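Local coordinates for protein cytosol aminopeptidase (Staphylococcus aureus subsp. aureus, PDB 3KZW) that probably removes amino acids, leucine among them, from the N-termini of peptides as a metal-dependent cytosolic aminopeptidase of the leucyl aminopeptidase family, at residues A[110-115]-A[152-157]. Numbering follows the deposited sequence.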
loop_
_atom_site.group_PDB
_atom_site.type_symbol
_atom_site.label_atom_id
_atom_site.label_comp_id
_atom_site.label_asym_id
_atom_site.label_seq_id
_atom_site.Cartn_x
_atom_site.Cartn_y
_atom_site.Cartn_z
ATOM N N ASP A 110 7.505 40.193 14.289
ATOM C CA ASP A 110 6.823 41.328 13.667
ATOM C C ASP A 110 7.796 42.188 12.863
ATOM O O ASP A 110 7.492 42.573 11.736
ATOM C CB ASP A 110 6.098 42.181 14.717
ATOM C CG ASP A 110 4.896 41.469 15.338
ATOM O OD1 ASP A 110 4.276 40.617 14.665
ATOM O OD2 ASP A 110 4.564 41.775 16.507
ATOM N N MET A 111 8.968 42.466 13.439
ATOM C CA MET A 111 10.014 43.248 12.769
ATOM C C MET A 111 10.488 42.575 11.480
ATOM O O MET A 111 10.710 43.248 10.473
ATOM C CB MET A 111 11.211 43.492 13.700
ATOM C CG MET A 111 10.945 44.411 14.890
ATOM S SD MET A 111 12.353 44.444 16.040
ATOM C CE MET A 111 11.600 45.076 17.557
ATOM N N LEU A 112 10.635 41.250 11.517
ATOM C CA LEU A 112 11.008 40.472 10.330
ATOM C C LEU A 112 9.919 40.521 9.259
ATOM O O LEU A 112 10.211 40.585 8.065
ATOM C CB LEU A 112 11.317 39.019 10.701
ATOM C CG LEU A 112 12.550 38.715 11.555
ATOM C CD1 LEU A 112 12.602 37.235 11.881
ATOM C CD2 LEU A 112 13.839 39.152 10.870
ATOM N N LYS A 113 8.667 40.494 9.704
ATOM C CA LYS A 113 7.515 40.589 8.817
ATOM C C LYS A 113 7.404 41.987 8.201
ATOM O O LYS A 113 7.062 42.121 7.026
ATOM C CB LYS A 113 6.233 40.228 9.576
ATOM C CG LYS A 113 5.027 39.950 8.686
ATOM C CD LYS A 113 3.779 39.619 9.497
ATOM C CE LYS A 113 3.789 38.181 10.006
ATOM N NZ LYS A 113 2.600 37.890 10.858
ATOM N N ILE A 114 7.702 43.014 9.000
ATOM C CA ILE A 114 7.650 44.410 8.559
ATOM C C ILE A 114 8.703 44.697 7.487
ATOM O O ILE A 114 8.361 45.131 6.388
ATOM C CB ILE A 114 7.794 45.406 9.751
ATOM C CG1 ILE A 114 6.545 45.374 10.634
ATOM C CG2 ILE A 114 8.036 46.830 9.254
ATOM C CD1 ILE A 114 6.783 45.848 12.057
ATOM N N TRP A 115 9.972 44.449 7.810
ATOM C CA TRP A 115 11.072 44.679 6.868
ATOM C C TRP A 115 10.989 43.734 5.671
ATOM O O TRP A 115 11.280 44.128 4.539
ATOM C CB TRP A 115 12.434 44.535 7.556
ATOM C CG TRP A 115 12.744 45.603 8.564
ATOM C CD1 TRP A 115 12.939 45.432 9.907
ATOM C CD2 TRP A 115 12.905 47.007 8.312
ATOM N NE1 TRP A 115 13.207 46.639 10.505
ATOM C CE2 TRP A 115 13.192 47.622 9.552
ATOM C CE3 TRP A 115 12.832 47.804 7.160
ATOM C CZ2 TRP A 115 13.408 49.000 9.673
ATOM C CZ3 TRP A 115 13.044 49.175 7.282
ATOM C CH2 TRP A 115 13.328 49.756 8.531
ATOM N N GLY A 152 18.697 44.923 8.353
ATOM C CA GLY A 152 19.858 44.418 7.623
ATOM C C GLY A 152 19.688 43.008 7.079
ATOM O O GLY A 152 20.005 42.748 5.916
ATOM N N ILE A 153 19.192 42.101 7.921
ATOM C CA ILE A 153 18.993 40.700 7.538
ATOM C C ILE A 153 17.972 40.570 6.410
ATOM O O ILE A 153 18.247 39.940 5.385
ATOM C CB ILE A 153 18.569 39.811 8.746
ATOM C CG1 ILE A 153 19.663 39.797 9.819
ATOM C CG2 ILE A 153 18.268 38.379 8.293
ATOM C CD1 ILE A 153 19.204 39.292 11.182
ATOM N N GLN A 154 16.807 41.187 6.598
ATOM C CA GLN A 154 15.703 41.075 5.645
ATOM C C GLN A 154 15.981 41.736 4.298
ATOM O O GLN A 154 15.383 41.363 3.291
ATOM C CB GLN A 154 14.399 41.617 6.245
ATOM C CG GLN A 154 13.885 40.861 7.469
ATOM C CD GLN A 154 13.591 39.400 7.191
ATOM O OE1 GLN A 154 14.503 38.584 7.056
ATOM N NE2 GLN A 154 12.310 39.057 7.125
ATOM N N SER A 155 16.895 42.704 4.277
ATOM C CA SER A 155 17.284 43.366 3.029
ATOM C C SER A 155 17.944 42.386 2.058
ATOM O O SER A 155 17.965 42.618 0.850
ATOM C CB SER A 155 18.206 44.559 3.304
ATOM O OG SER A 155 19.485 44.133 3.740
ATOM N N GLU A 156 18.474 41.291 2.600
ATOM C CA GLU A 156 19.100 40.244 1.798
ATOM C C GLU A 156 18.277 38.958 1.791
ATOM O O GLU A 156 18.079 38.352 0.738
ATOM C CB GLU A 156 20.519 39.954 2.300
ATOM C CG GLU A 156 21.509 41.100 2.113
ATOM C CD GLU A 156 21.936 41.300 0.662
ATOM O OE1 GLU A 156 21.771 40.368 -0.159
ATOM O OE2 GLU A 156 22.447 42.396 0.343
ATOM N N ARG A 157 17.793 38.556 2.965
ATOM C CA ARG A 157 17.098 37.277 3.121
ATOM C C ARG A 157 15.722 37.244 2.452
ATOM O O ARG A 157 15.377 36.260 1.793
ATOM C CB ARG A 157 16.993 36.878 4.597
ATOM C CG ARG A 157 16.419 35.479 4.797
ATOM C CD ARG A 157 16.567 34.956 6.208
ATOM N NE ARG A 157 15.797 35.736 7.171
ATOM C CZ ARG A 157 15.324 35.257 8.319
ATOM N NH1 ARG A 157 15.521 33.982 8.654
ATOM N NH2 ARG A 157 14.643 36.058 9.135
#
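Gln154 meets Leu112 and Trp115, and Arg157, one helical turn further on, meets Leu112, where two helices of the N-terminal α/β domain of this aminopeptidase pack, 108-124 and 144-157. The axes of the two short segments approach to 9.2 Å at a crossing angle of -49°, and all four touching residues are buried. Along 152-157, the first substantial contact is at Gln154. Its CB lies 3.8 Å from Trp115 CB, so the tryptophan meets this segment through its methylene; the ring points elsewhere and stacks on Phe137, and the side chain also touches Val147, Ala150 and Cys151 earlier on helix 144-157. Beyond CB the glutamine bends at chi2 (-60°), which brings its amide against the leucine: Gln154 CD is 3.7 Å from Leu112 CD2, the two side chains running roughly perpendicular to each other. From there Gln154 NE2 donates to Leu112 O over 2.8 Å with an N-H...O angle of 156°. The acceptor is close to the amide plane, whereas the donor stands above the carbonyl plane. A second bond from NE2, to Asn495 OD1, ties this helix pair to the catalytic domain. At Arg157, bent at chi3, the guanidinium turns back along its own helix and presents its NE/NH2 side to a single oxygen: NE is 3.1 Å and NH2 3.3 Å from Gln154 OE1. Both bonds lie near the guanidinium plane, and with NE2 engaged as well, both ends of the buried amide are bonded, which should fix its rotation. The arginine also has a nonpolar neighbour across the interface: Leu112 CD1 sits at the guanidinium edge, 3.6 Å from Arg157 NH2.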